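Local structure of (5-formylfuran-3-yl)methyl phosphate transaminase (2Z61) at residues 27-32 against 327-332; 37-42 against 225-230; 229-234 against 258-263; 305-310 against 349-354. The protein catalyses the pyridoxal-phosphate-dependent transfer of an amino group from alanine to 4-(hydroxymethyl)-2-furancarboxaldehyde phosphate, yielding the precursor of the furan moiety of methanofuran. All coordinates share one frame; numbering follows the deposited sequence.

Contacts 3 and 4 are buried throughout, contact 2 is partly buried beside the cofactor and the second subunit, and contact 1 lies farther out, with its centre about 26 Å from that of the chain. Contacts 2 and 3 share Trp-229 and Arg-230, so one turn faces 37-42 and also packs on helix 257-263. Tyr-307 of contact 4 joins the group through a probable hydrogen bond from its hydroxyl to Gly-37 O. The chemistry follows position: backbone bonds of a parallel bridge and a lysine against phenylalanine in contact 1, a hydroxyl-carboxylate bond and a water in contact 2, apolar interlocking around one serine in contact 3, CH-pi contacts and a tyrosine ring laid over backbone in contact 4.

Contact 1: residues 27-32 against 327-332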
loop_
_atom_site.group_PDB
_atom_site.type_symbol
_atom_site.label_atom_id
_atom_site.label_comp_id
_atom_site.label_asym_id
_atom_site.label_seq_id
_atom_site.Cartn_x
_atom_site.Cartn_y
_atom_site.Cartn_z
ATOM N N GLU A 27 -32.421 9.304 -7.482
ATOM C CA GLU A 27 -33.784 9.624 -7.892
ATOM C C GLU A 27 -34.784 8.803 -7.090
ATOM O O GLU A 27 -35.987 8.848 -7.351
ATOM C CB GLU A 27 -33.977 9.338 -9.383
ATOM C CG GLU A 27 -33.235 10.287 -10.312
ATOM C CD GLU A 27 -33.417 9.924 -11.776
ATOM O OE1 GLU A 27 -34.572 9.697 -12.197
ATOM O OE2 GLU A 27 -32.405 9.873 -12.508
ATOM N N GLY A 28 -34.286 8.045 -6.120
ATOM C CA GLY A 28 -35.168 7.229 -5.307
ATOM C C GLY A 28 -35.596 5.948 -5.996
ATOM O O GLY A 28 -36.670 5.418 -5.716
ATOM N N LYS A 29 -34.758 5.450 -6.902
ATOM C CA LYS A 29 -35.051 4.215 -7.623
ATOM C C LYS A 29 -34.179 3.085 -7.092
ATOM O O LYS A 29 -32.953 3.198 -7.061
ATOM C CB LYS A 29 -34.798 4.401 -9.120
ATOM C CG LYS A 29 -35.680 5.462 -9.756
ATOM C CD LYS A 29 -35.253 5.781 -11.181
ATOM C CE LYS A 29 -36.101 6.909 -11.760
ATOM N NZ LYS A 29 -35.654 7.324 -13.120
ATOM N N LYS A 30 -34.815 1.996 -6.673
ATOM C CA LYS A 30 -34.087 0.855 -6.139
ATOM C C LYS A 30 -33.304 0.112 -7.217
ATOM O O LYS A 30 -33.874 -0.608 -8.043
ATOM C CB LYS A 30 -35.051 -0.100 -5.429
ATOM C CG LYS A 30 -35.589 0.457 -4.117
ATOM C CD LYS A 30 -36.352 -0.593 -3.323
ATOM C CE LYS A 30 -36.800 -0.045 -1.974
ATOM N NZ LYS A 30 -37.494 -1.080 -1.159
ATOM N N VAL A 31 -31.989 0.301 -7.196
ATOM C CA VAL A 31 -31.089 -0.324 -8.153
ATOM C C VAL A 31 -30.531 -1.630 -7.604
ATOM O O VAL A 31 -30.018 -1.666 -6.488
ATOM C CB VAL A 31 -29.903 0.606 -8.480
ATOM C CG1 VAL A 31 -28.866 -0.139 -9.303
ATOM C CG2 VAL A 31 -30.397 1.835 -9.225
ATOM N N ILE A 32 -30.638 -2.702 -8.381
ATOM C CA ILE A 32 -30.105 -3.990 -7.952
ATOM C C ILE A 32 -28.670 -4.121 -8.443
ATOM O O ILE A 32 -28.412 -4.166 -9.649
ATOM C CB ILE A 32 -30.937 -5.173 -8.490
ATOM C CG1 ILE A 32 -32.338 -5.140 -7.870
ATOM C CG2 ILE A 32 -30.245 -6.490 -8.150
ATOM C CD1 ILE A 32 -33.252 -6.256 -8.339
ATOM N N GLU A 327 -33.584 0.834 -17.984
ATOM C CA GLU A 327 -34.954 0.344 -17.952
ATOM C C GLU A 327 -35.347 -0.406 -16.684
ATOM O O GLU A 327 -36.341 -0.066 -16.042
ATOM C CB GLU A 327 -35.221 -0.551 -19.158
ATOM C CG GLU A 327 -35.294 0.199 -20.468
ATOM C CD GLU A 327 -35.487 -0.726 -21.648
ATOM O OE1 GLU A 327 -36.337 -1.639 -21.552
ATOM O OE2 GLU A 327 -34.796 -0.533 -22.669
ATOM N N LYS A 328 -34.573 -1.427 -16.326
ATOM C CA LYS A 328 -34.877 -2.235 -15.151
ATOM C C LYS A 328 -34.090 -1.927 -13.884
ATOM O O LYS A 328 -34.302 -2.566 -12.852
ATOM C CB LYS A 328 -34.734 -3.720 -15.494
ATOM C CG LYS A 328 -35.959 -4.305 -16.179
ATOM C CD LYS A 328 -36.250 -3.633 -17.510
ATOM C CE LYS A 328 -37.668 -3.943 -17.969
ATOM N NZ LYS A 328 -38.017 -5.381 -17.796
ATOM N N PHE A 329 -33.181 -0.959 -13.958
ATOM C CA PHE A 329 -32.388 -0.573 -12.795
ATOM C C PHE A 329 -31.534 -1.725 -12.269
ATOM O O PHE A 329 -31.419 -1.921 -11.057
ATOM C CB PHE A 329 -33.319 -0.070 -11.686
ATOM C CG PHE A 329 -34.393 0.868 -12.176
ATOM C CD1 PHE A 329 -35.724 0.668 -11.818
ATOM C CD2 PHE A 329 -34.077 1.938 -13.014
ATOM C CE1 PHE A 329 -36.725 1.516 -12.289
ATOM C CE2 PHE A 329 -35.070 2.792 -13.489
ATOM C CZ PHE A 329 -36.397 2.579 -13.126
ATOM N N VAL A 330 -30.940 -2.484 -13.186
ATOM C CA VAL A 330 -30.083 -3.611 -12.831
ATOM C C VAL A 330 -28.664 -3.362 -13.334
ATOM O O VAL A 330 -28.421 -3.272 -14.541
ATOM C CB VAL A 330 -30.625 -4.925 -13.426
ATOM C CG1 VAL A 330 -29.669 -6.074 -13.136
ATOM C CG2 VAL A 330 -31.992 -5.223 -12.830
ATOM N N ALA A 331 -27.736 -3.246 -12.391
ATOM C CA ALA A 331 -26.334 -2.977 -12.698
ATOM C C ALA A 331 -25.505 -4.234 -12.974
ATOM O O ALA A 331 -25.337 -5.092 -12.105
ATOM C CB ALA A 331 -25.708 -2.181 -11.552
ATOM N N LEU A 332 -24.991 -4.322 -14.196
ATOM C CA LEU A 332 -24.159 -5.444 -14.631
ATOM C C LEU A 332 -22.858 -4.878 -15.178
ATOM O O LEU A 332 -22.798 -3.716 -15.566
ATOM C CB LEU A 332 -24.853 -6.251 -15.741
ATOM C CG LEU A 332 -26.041 -7.141 -15.381
ATOM C CD1 LEU A 332 -26.461 -7.932 -16.605
ATOM C CD2 LEU A 332 -25.662 -8.084 -14.254
#
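Ile-32 and Val-330 are partners in a parallel bridge, in which Ile-32 uses both its N and its O toward 329-331. Its N donates to Phe-329 O over 2.9 Å, and its O accepts from Ala-331 N at 3.0 Å. The same Phe-329 O is approached by Val-31 CA at 3.3 Å in a CA-H...O contact. Branched side chains of the paired residues lie on one face of the sheet, Ile-32 CB standing 4.5 Å from Val-330 CG2.

Phe-329 buries more surface than any other residue of the contact. Its CB rests against Lys-30 O, and its ring is met at a slant by the aliphatic part of Lys-29, whose CD lies 3.8 Å from Phe-329 CE2. With CG anti to the carbonyl carbon (chi1 -62°) and the chain extended beyond, Lys-29 runs past the phenyl group to bring NZ within 2.8 Å of Glu-27 OE1, a salt bridge that enters from above the carboxylate plane. Glu-327 O sits over the centre of one face of the phenyl ring.

Each segment lies at a helix end: Gly-28 follows helix 15-26 in a Schellman motif, and 327-332 runs out of helix 317-328 at Phe-329. Leu-24 of helix 15-26 packs against Val-31 and Phe-329, while Arg-363 of helix 354-368 binds Lys-328 O, so the two-stranded parallel sheet is flanked by three helices.

Contact 2: residues 37-42 against 225-230; sequences GEPDFN and AMTGWR
Ala-225 lies against 37-42 with its methyl shared between two carbonyls, CB being 3.7 Å from both Phe-41 O and Asn-42 O, and Pro-39 CG packs on its CA. Its own carbonyl is joined to the opposite segment by a water that donates to Ala-225 O at 2.7 Å and to Phe-41 O at 3.0 Å. Met-226 turns away toward Ile-47 of helix 45-56. Thr-227 carries the direct polar link: OG1, placed between its backbone N and carbonyl carbon (chi1 59°), donates to Glu-38 OE2 over 2.7 Å, nearly along the C-O axis. That rotation also sets CG2 against Glu-38 CB and Pro-39 CD. Glu-38 OE2 is further bonded by His-61 ND1 and Tyr-62 N of the second subunit. With a valine here the hydroxyl is gone, and Glu-38 OE2 would probably lose this bond and depend more on its partners in the second subunit. Farther on, Arg-230 grips Thr-227 O side-on, with NE at 2.8 Å and NH2 at 2.6 Å, and Thr-227 O close to the guanidinium plane. Arg-230 NH2 also bonds the phosphate of the pyridoxal-phosphate lysine, Lys-222. Such a turn, running from the Schiff-base lysine to a phosphate-binding arginine, is the signature motif of this aminotransferase family.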
loop_
_atom_site.group_PDB
_atom_site.type_symbol
_atom_site.label_atom_id
_atom_site.label_comp_id
_atom_site.label_asym_id
_atom_site.label_seq_id
_atom_site.Cartn_x
_atom_site.Cartn_y
_atom_site.Cartn_z
ATOM N N GLY A 37 -17.719 -6.222 -6.580
ATOM C CA GLY A 37 -16.520 -7.041 -6.590
ATOM C C GLY A 37 -16.017 -7.502 -5.236
ATOM O O GLY A 37 -14.904 -8.023 -5.136
ATOM N N GLU A 38 -16.814 -7.310 -4.190
ATOM C CA GLU A 38 -16.423 -7.745 -2.856
ATOM C C GLU A 38 -17.586 -8.450 -2.169
ATOM O O GLU A 38 -18.743 -8.147 -2.432
ATOM C CB GLU A 38 -15.950 -6.559 -2.001
ATOM C CG GLU A 38 -17.019 -5.542 -1.634
ATOM C CD GLU A 38 -16.487 -4.453 -0.706
ATOM O OE1 GLU A 38 -16.728 -3.262 -0.986
ATOM O OE2 GLU A 38 -15.832 -4.786 0.306
ATOM N N PRO A 39 -17.288 -9.408 -1.282
ATOM C CA PRO A 39 -18.353 -10.132 -0.581
ATOM C C PRO A 39 -19.210 -9.231 0.311
ATOM O O PRO A 39 -18.711 -8.306 0.958
ATOM C CB PRO A 39 -17.587 -11.196 0.207
ATOM C CG PRO A 39 -16.268 -10.547 0.463
ATOM C CD PRO A 39 -15.958 -9.884 -0.860
ATOM N N ASP A 40 -20.504 -9.523 0.338
ATOM C CA ASP A 40 -21.476 -8.762 1.120
ATOM C C ASP A 40 -21.581 -9.213 2.574
ATOM O O ASP A 40 -22.516 -8.838 3.275
ATOM C CB ASP A 40 -22.855 -8.877 0.469
ATOM C CG ASP A 40 -23.244 -10.324 0.186
ATOM O OD1 ASP A 40 -22.459 -11.036 -0.477
ATOM O OD2 ASP A 40 -24.331 -10.751 0.627
ATOM N N PHE A 41 -20.644 -10.030 3.032
ATOM C CA PHE A 41 -20.688 -10.488 4.415
ATOM C C PHE A 41 -19.794 -9.616 5.287
ATOM O O PHE A 41 -18.876 -8.958 4.792
ATOM C CB PHE A 41 -20.203 -11.940 4.539
ATOM C CG PHE A 41 -21.053 -12.939 3.807
ATOM C CD1 PHE A 41 -21.027 -13.013 2.419
ATOM C CD2 PHE A 41 -21.871 -13.816 4.508
ATOM C CE1 PHE A 41 -21.802 -13.947 1.741
ATOM C CE2 PHE A 41 -22.651 -14.753 3.841
ATOM C CZ PHE A 41 -22.618 -14.820 2.453
ATOM N N ASN A 42 -20.082 -9.608 6.583
ATOM C CA ASN A 42 -19.274 -8.869 7.542
ATOM C C ASN A 42 -18.067 -9.727 7.865
ATOM O O ASN A 42 -18.065 -10.927 7.576
ATOM C CB ASN A 42 -20.036 -8.667 8.850
ATOM C CG ASN A 42 -21.141 -7.640 8.729
ATOM O OD1 ASN A 42 -20.897 -6.483 8.381
ATOM N ND2 ASN A 42 -22.365 -8.052 9.017
ATOM N N ALA A 225 -13.708 -12.141 4.040
ATOM C CA ALA A 225 -14.427 -10.878 4.020
ATOM C C ALA A 225 -13.676 -9.778 4.792
ATOM O O ALA A 225 -14.249 -9.119 5.672
ATOM C CB ALA A 225 -15.828 -11.073 4.602
ATOM N N MET A 226 -12.399 -9.593 4.463
ATOM C CA MET A 226 -11.573 -8.577 5.111
ATOM C C MET A 226 -11.036 -7.558 4.096
ATOM O O MET A 226 -9.915 -7.051 4.243
ATOM C CB MET A 226 -10.406 -9.248 5.849
ATOM C CG MET A 226 -10.822 -10.062 7.076
ATOM S SD MET A 226 -9.463 -11.014 7.804
ATOM C CE MET A 226 -8.576 -9.767 8.744
ATOM N N THR A 227 -11.843 -7.252 3.089
ATOM C CA THR A 227 -11.434 -6.315 2.043
ATOM C C THR A 227 -10.862 -5.000 2.568
ATOM O O THR A 227 -9.766 -4.593 2.185
ATOM C CB THR A 227 -12.598 -5.985 1.082
ATOM O OG1 THR A 227 -13.685 -5.415 1.821
ATOM C CG2 THR A 227 -13.081 -7.248 0.368
ATOM N N GLY A 228 -11.596 -4.338 3.454
ATOM C CA GLY A 228 -11.130 -3.067 3.993
ATOM C C GLY A 228 -9.960 -3.131 4.963
ATOM O O GLY A 228 -9.298 -2.123 5.177
ATOM N N TRP A 229 -9.702 -4.297 5.557
ATOM C CA TRP A 229 -8.593 -4.445 6.493
ATOM C C TRP A 229 -7.228 -4.394 5.797
ATOM O O TRP A 229 -6.185 -4.305 6.457
ATOM C CB TRP A 229 -8.721 -5.760 7.276
ATOM C CG TRP A 229 -9.979 -5.893 8.112
ATOM C CD1 TRP A 229 -11.268 -5.945 7.654
ATOM C CD2 TRP A 229 -10.052 -6.113 9.533
ATOM N NE1 TRP A 229 -12.133 -6.204 8.692
ATOM C CE2 TRP A 229 -11.417 -6.312 9.855
ATOM C CE3 TRP A 229 -9.097 -6.166 10.562
ATOM C CZ2 TRP A 229 -11.855 -6.564 11.169
ATOM C CZ3 TRP A 229 -9.531 -6.418 11.872
ATOM C CH2 TRP A 229 -10.902 -6.615 12.160
ATOM N N ARG A 230 -7.241 -4.466 4.465
ATOM C CA ARG A 230 -6.023 -4.394 3.650
ATOM C C ARG A 230 -4.887 -5.285 4.139
ATOM O O ARG A 230 -3.896 -4.809 4.707
ATOM C CB ARG A 230 -5.512 -2.946 3.579
ATOM C CG ARG A 230 -6.556 -1.893 3.234
ATOM C CD ARG A 230 -6.859 -1.896 1.759
ATOM N NE ARG A 230 -7.586 -3.096 1.422
ATOM C CZ ARG A 230 -7.374 -3.826 0.342
ATOM N NH1 ARG A 230 -6.444 -3.483 -0.542
ATOM N NH2 ARG A 230 -8.085 -4.924 0.182
HETATM O O HOH W 1 -16.314 -7.442 5.217
#

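Contact 3: residues 229-234 against 258-263; sequences WRIGYV and ISQYAA
Trp-229 and Ile-231 grasp Ser-259 between them, where the chain leaves the cofactor-binding turn for strand 232-235 of the seven-stranded mixed sheet that marks the large domain of this aminotransferase family. Helix 257-263 presents Ser-259 as the bump: its CB lies 3.8 Å from Ile-231 CG2, and its CA lies in the plane of the indole, at the edge. One turn on, Ala-262 is small enough for the benzo part of the tryptophan to come very close, CZ3 standing 3.3 Å from Ala-262 CB; Ile-258 CG2 lies farther off, at 4.4 Å from the same CZ3. Ile-231 provides the reverse fit. Its CG1 is anti to the backbone N (chi1 171°) and the chain is extended, which brings CD1 against the helix surface at Gln-260 CA, 3.8 Å away, and Ala-263 CB, at 4.2 Å. The amide of Gln-260 is engaged away from this interface, with OE1 on Ile-68 N and NE2 on Thr-63 OG1 and Ala-255 O. Ile-47 of helix 45-56 packs on both Trp-229 and Ala-262. A single polar bond pins the interlocked shapes: Ser-259 OG donates to Trp-229 O at 2.7 Å, arriving at 122° to the C=O bond and tilted 17° from the carbonyl plane.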
loop_
_atom_site.group_PDB
_atom_site.type_symbol
_atom_site.label_atom_id
_atom_site.label_comp_id
_atom_site.label_asym_id
_atom_site.label_seq_id
_atom_site.Cartn_x
_atom_site.Cartn_y
_atom_site.Cartn_z
ATOM N N TRP A 229 -9.702 -4.297 5.557
ATOM C CA TRP A 229 -8.593 -4.445 6.493
ATOM C C TRP A 229 -7.228 -4.394 5.797
ATOM O O TRP A 229 -6.185 -4.305 6.457
ATOM C CB TRP A 229 -8.721 -5.760 7.276
ATOM C CG TRP A 229 -9.979 -5.893 8.112
ATOM C CD1 TRP A 229 -11.268 -5.945 7.654
ATOM C CD2 TRP A 229 -10.052 -6.113 9.533
ATOM N NE1 TRP A 229 -12.133 -6.204 8.692
ATOM C CE2 TRP A 229 -11.417 -6.312 9.855
ATOM C CE3 TRP A 229 -9.097 -6.166 10.562
ATOM C CZ2 TRP A 229 -11.855 -6.564 11.169
ATOM C CZ3 TRP A 229 -9.531 -6.418 11.872
ATOM C CH2 TRP A 229 -10.902 -6.615 12.160
ATOM N N ARG A 230 -7.241 -4.466 4.465
ATOM C CA ARG A 230 -6.023 -4.394 3.650
ATOM C C ARG A 230 -4.887 -5.285 4.139
ATOM O O ARG A 230 -3.896 -4.809 4.707
ATOM C CB ARG A 230 -5.512 -2.946 3.579
ATOM C CG ARG A 230 -6.556 -1.893 3.234
ATOM C CD ARG A 230 -6.859 -1.896 1.759
ATOM N NE ARG A 230 -7.586 -3.096 1.422
ATOM C CZ ARG A 230 -7.374 -3.826 0.342
ATOM N NH1 ARG A 230 -6.444 -3.483 -0.542
ATOM N NH2 ARG A 230 -8.085 -4.924 0.182
ATOM N N ILE A 231 -5.010 -6.580 3.895
ATOM C CA ILE A 231 -3.970 -7.500 4.307
ATOM C C ILE A 231 -3.975 -8.785 3.481
ATOM O O ILE A 231 -4.971 -9.502 3.415
ATOM C CB ILE A 231 -4.091 -7.815 5.823
ATOM C CG1 ILE A 231 -3.138 -8.959 6.187
ATOM C CG2 ILE A 231 -5.556 -8.128 6.197
ATOM C CD1 ILE A 231 -3.057 -9.226 7.687
ATOM N N GLY A 232 -2.851 -9.030 2.814
ATOM C CA GLY A 232 -2.686 -10.220 1.995
ATOM C C GLY A 232 -1.286 -10.758 2.250
ATOM O O GLY A 232 -0.636 -10.351 3.215
ATOM N N TYR A 233 -0.810 -11.667 1.408
ATOM C CA TYR A 233 0.523 -12.195 1.594
ATOM C C TYR A 233 1.091 -12.813 0.323
ATOM O O TYR A 233 0.360 -13.184 -0.587
ATOM C CB TYR A 233 0.523 -13.208 2.745
ATOM C CG TYR A 233 -0.354 -14.421 2.521
ATOM C CD1 TYR A 233 0.018 -15.415 1.620
ATOM C CD2 TYR A 233 -1.554 -14.582 3.227
ATOM C CE1 TYR A 233 -0.772 -16.547 1.424
ATOM C CE2 TYR A 233 -2.356 -15.717 3.037
ATOM C CZ TYR A 233 -1.951 -16.697 2.133
ATOM O OH TYR A 233 -2.696 -17.837 1.954
ATOM N N VAL A 234 2.411 -12.900 0.265
ATOM C CA VAL A 234 3.073 -13.472 -0.893
ATOM C C VAL A 234 4.008 -14.582 -0.423
ATOM O O VAL A 234 4.653 -14.459 0.616
ATOM C CB VAL A 234 3.876 -12.398 -1.657
ATOM C CG1 VAL A 234 4.512 -12.997 -2.896
ATOM C CG2 VAL A 234 2.951 -11.255 -2.048
ATOM N N ILE A 258 -3.312 -3.624 13.280
ATOM C CA ILE A 258 -4.527 -4.207 13.826
ATOM C C ILE A 258 -4.992 -5.417 13.025
ATOM O O ILE A 258 -5.438 -6.404 13.597
ATOM C CB ILE A 258 -5.666 -3.164 13.872
ATOM C CG1 ILE A 258 -5.307 -2.065 14.871
ATOM C CG2 ILE A 258 -6.972 -3.816 14.283
ATOM C CD1 ILE A 258 -6.184 -0.843 14.748
ATOM N N SER A 259 -4.878 -5.346 11.706
ATOM C CA SER A 259 -5.308 -6.460 10.872
ATOM C C SER A 259 -4.464 -7.702 11.139
ATOM O O SER A 259 -4.993 -8.798 11.314
ATOM C CB SER A 259 -5.216 -6.089 9.389
ATOM O OG SER A 259 -6.072 -5.005 9.080
ATOM N N GLN A 260 -3.149 -7.524 11.157
ATOM C CA GLN A 260 -2.243 -8.642 11.395
ATOM C C GLN A 260 -2.659 -9.436 12.631
ATOM O O GLN A 260 -2.874 -10.647 12.552
ATOM C CB GLN A 260 -0.797 -8.147 11.538
ATOM C CG GLN A 260 -0.183 -7.627 10.228
ATOM C CD GLN A 260 1.312 -7.405 10.332
ATOM O OE1 GLN A 260 2.078 -8.355 10.499
ATOM N NE2 GLN A 260 1.736 -6.149 10.230
ATOM N N TYR A 261 -2.795 -8.752 13.767
ATOM C CA TYR A 261 -3.193 -9.434 14.989
ATOM C C TYR A 261 -4.585 -10.025 14.891
ATOM O O TYR A 261 -4.823 -11.129 15.369
ATOM C CB TYR A 261 -3.105 -8.498 16.201
ATOM C CG TYR A 261 -1.678 -8.290 16.648
ATOM C CD1 TYR A 261 -0.976 -7.133 16.310
ATOM C CD2 TYR A 261 -1.003 -9.284 17.357
ATOM C CE1 TYR A 261 0.363 -6.973 16.661
ATOM C CE2 TYR A 261 0.339 -9.134 17.714
ATOM C CZ TYR A 261 1.013 -7.981 17.361
ATOM O OH TYR A 261 2.348 -7.853 17.677
ATOM N N ALA A 262 -5.500 -9.305 14.253
ATOM C CA ALA A 262 -6.866 -9.784 14.107
ATOM C C ALA A 262 -6.931 -11.042 13.235
ATOM O O ALA A 262 -7.710 -11.959 13.503
ATOM C CB ALA A 262 -7.734 -8.686 13.504
ATOM N N ALA A 263 -6.106 -11.085 12.197
ATOM C CA ALA A 263 -6.084 -12.215 11.271
ATOM C C ALA A 263 -5.717 -13.546 11.931
ATOM O O ALA A 263 -6.079 -14.611 11.425
ATOM C CB ALA A 263 -5.122 -11.923 10.115
#

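Contact 4: residues 305-310 against 349-354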
loop_
_atom_site.group_PDB
_atom_site.type_symbol
_atom_site.label_atom_id
_atom_site.label_comp_id
_atom_site.label_asym_id
_atom_site.label_seq_id
_atom_site.Cartn_x
_atom_site.Cartn_y
_atom_site.Cartn_z
ATOM N N GLY A 305 -16.293 -21.340 -8.904
ATOM C CA GLY A 305 -15.555 -20.651 -7.859
ATOM C C GLY A 305 -15.762 -19.150 -7.806
ATOM O O GLY A 305 -16.453 -18.575 -8.646
ATOM N N ALA A 306 -15.147 -18.512 -6.813
ATOM C CA ALA A 306 -15.276 -17.069 -6.640
ATOM C C ALA A 306 -16.770 -16.773 -6.509
ATOM O O ALA A 306 -17.499 -17.547 -5.899
ATOM C CB ALA A 306 -14.670 -16.326 -7.846
ATOM N N TYR A 307 -17.228 -15.656 -7.052
ATOM C CA TYR A 307 -18.652 -15.344 -6.996
ATOM C C TYR A 307 -19.089 -14.610 -8.257
ATOM O O TYR A 307 -19.878 -13.665 -8.216
ATOM C CB TYR A 307 -18.994 -14.548 -5.726
ATOM C CG TYR A 307 -17.988 -13.487 -5.317
ATOM C CD1 TYR A 307 -17.855 -12.296 -6.038
ATOM C CD2 TYR A 307 -17.189 -13.663 -4.183
ATOM C CE1 TYR A 307 -16.953 -11.302 -5.632
ATOM C CE2 TYR A 307 -16.289 -12.687 -3.770
ATOM C CZ TYR A 307 -16.174 -11.506 -4.498
ATOM O OH TYR A 307 -15.276 -10.543 -4.095
ATOM N N TYR A 308 -18.574 -15.083 -9.386
ATOM C CA TYR A 308 -18.880 -14.500 -10.683
ATOM C C TYR A 308 -19.293 -15.562 -11.699
ATOM O O TYR A 308 -18.888 -16.724 -11.612
ATOM C CB TYR A 308 -17.652 -13.783 -11.247
ATOM C CG TYR A 308 -16.939 -12.860 -10.288
ATOM C CD1 TYR A 308 -17.537 -11.681 -9.837
ATOM C CD2 TYR A 308 -15.634 -13.137 -9.873
ATOM C CE1 TYR A 308 -16.842 -10.797 -9.002
ATOM C CE2 TYR A 308 -14.934 -12.263 -9.044
ATOM C CZ TYR A 308 -15.543 -11.093 -8.615
ATOM O OH TYR A 308 -14.835 -10.222 -7.818
ATOM N N VAL A 309 -20.103 -15.140 -12.663
ATOM C CA VAL A 309 -20.543 -15.985 -13.767
ATOM C C VAL A 309 -20.347 -15.064 -14.970
ATOM O O VAL A 309 -20.722 -13.885 -14.929
ATOM C CB VAL A 309 -22.018 -16.409 -13.620
ATOM C CG1 VAL A 309 -22.416 -17.294 -14.784
ATOM C CG2 VAL A 309 -22.208 -17.180 -12.311
ATOM N N PHE A 310 -19.737 -15.589 -16.028
ATOM C CA PHE A 310 -19.424 -14.791 -17.215
ATOM C C PHE A 310 -20.089 -15.372 -18.471
ATOM O O PHE A 310 -19.420 -15.940 -19.334
ATOM C CB PHE A 310 -17.899 -14.770 -17.384
ATOM C CG PHE A 310 -17.382 -13.638 -18.218
ATOM C CD1 PHE A 310 -17.574 -12.318 -17.821
ATOM C CD2 PHE A 310 -16.652 -13.889 -19.372
ATOM C CE1 PHE A 310 -17.039 -11.263 -18.562
ATOM C CE2 PHE A 310 -16.114 -12.845 -20.120
ATOM C CZ PHE A 310 -16.308 -11.529 -19.711
ATOM N N SER A 349 -22.169 -10.783 -10.708
ATOM C CA SER A 349 -21.633 -11.086 -9.390
ATOM C C SER A 349 -22.779 -11.395 -8.443
ATOM O O SER A 349 -23.699 -10.595 -8.304
ATOM C CB SER A 349 -20.846 -9.894 -8.849
ATOM O OG SER A 349 -20.611 -10.050 -7.459
ATOM N N TYR A 350 -22.737 -12.552 -7.796
ATOM C CA TYR A 350 -23.798 -12.895 -6.865
ATOM C C TYR A 350 -23.387 -12.623 -5.427
ATOM O O TYR A 350 -23.795 -13.322 -4.495
ATOM C CB TYR A 350 -24.255 -14.350 -7.053
ATOM C CG TYR A 350 -23.160 -15.387 -7.189
ATOM C CD1 TYR A 350 -22.600 -15.997 -6.069
ATOM C CD2 TYR A 350 -22.728 -15.806 -8.449
ATOM C CE1 TYR A 350 -21.649 -17.009 -6.200
ATOM C CE2 TYR A 350 -21.774 -16.811 -8.590
ATOM C CZ TYR A 350 -21.243 -17.409 -7.464
ATOM O OH TYR A 350 -20.307 -18.409 -7.603
ATOM N N ALA A 351 -22.570 -11.585 -5.269
ATOM C CA ALA A 351 -22.097 -11.147 -3.970
ATOM C C ALA A 351 -23.133 -10.160 -3.447
ATOM O O ALA A 351 -22.802 -9.075 -2.966
ATOM C CB ALA A 351 -20.741 -10.466 -4.104
ATOM N N ASN A 352 -24.397 -10.542 -3.566
ATOM C CA ASN A 352 -25.488 -9.708 -3.103
ATOM C C ASN A 352 -26.439 -10.719 -2.454
ATOM O O ASN A 352 -26.373 -11.908 -2.767
ATOM C CB ASN A 352 -26.116 -8.977 -4.314
ATOM C CG ASN A 352 -26.964 -7.791 -3.906
ATOM O OD1 ASN A 352 -27.656 -7.838 -2.891
ATOM N ND2 ASN A 352 -26.931 -6.724 -4.704
ATOM N N SER A 353 -27.274 -10.258 -1.529
ATOM C CA SER A 353 -28.289 -11.067 -0.850
ATOM C C SER A 353 -29.021 -11.952 -1.865
ATOM O O SER A 353 -29.234 -11.544 -3.001
ATOM C CB SER A 353 -29.374 -10.120 -0.189
ATOM O OG SER A 353 -30.324 -9.482 -1.081
ATOM N N TYR A 354 -29.479 -13.118 -1.437
ATOM C CA TYR A 354 -30.236 -13.989 -2.330
ATOM C C TYR A 354 -31.478 -13.316 -2.961
ATOM O O TYR A 354 -31.688 -13.370 -4.175
ATOM C CB TYR A 354 -30.676 -15.201 -1.530
ATOM C CG TYR A 354 -31.266 -16.313 -2.352
ATOM C CD1 TYR A 354 -30.446 -17.191 -3.064
ATOM C CD2 TYR A 354 -32.647 -16.481 -2.441
ATOM C CE1 TYR A 354 -30.990 -18.211 -3.844
ATOM C CE2 TYR A 354 -33.203 -17.491 -3.217
ATOM C CZ TYR A 354 -32.370 -18.353 -3.914
ATOM O OH TYR A 354 -32.921 -19.359 -4.672
HETATM O O HOH W 2 -18.857 -19.158 -10.313
#
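Tyr-350 lays its ring over Tyr-307, with CZ 3.3 Å from Tyr-307 CA and Tyr-307 CB 4.0 Å from the ring centroid in a CH-pi contact. Its CG, between the backbone N and carbonyl carbon (chi1 46°), folds the ring back over the backbone of Tyr-307, while Tyr-350 N donates to Tyr-307 O at 3.1 Å. Val-309 CG2 meets the ring edge in plane, and Ala-351 CB sits over one face of the Tyr-307 ring, toward its rim. Tyr-308 and Ser-349, a non-hydrogen-bonded pair, join strands 308-309 and 346-349 of the three-stranded antiparallel sheet. The hydroxyl end is looser: a water donates to Gly-305 O at 3.0 Å and Tyr-308 O at 2.8 Å and accepts from Tyr-350 OH at 3.2 Å. A leucine in place of Tyr-350 would probably leave that water without its donor and uncover the Tyr-307 backbone. Tyr-307 OH bonds Gly-37 O, Ser-349 OG bonds Ile-36 O and Tyr-308 OH bonds Tyr-192 OH, so this buried joint pairs aromatic cover with tethered polar ends.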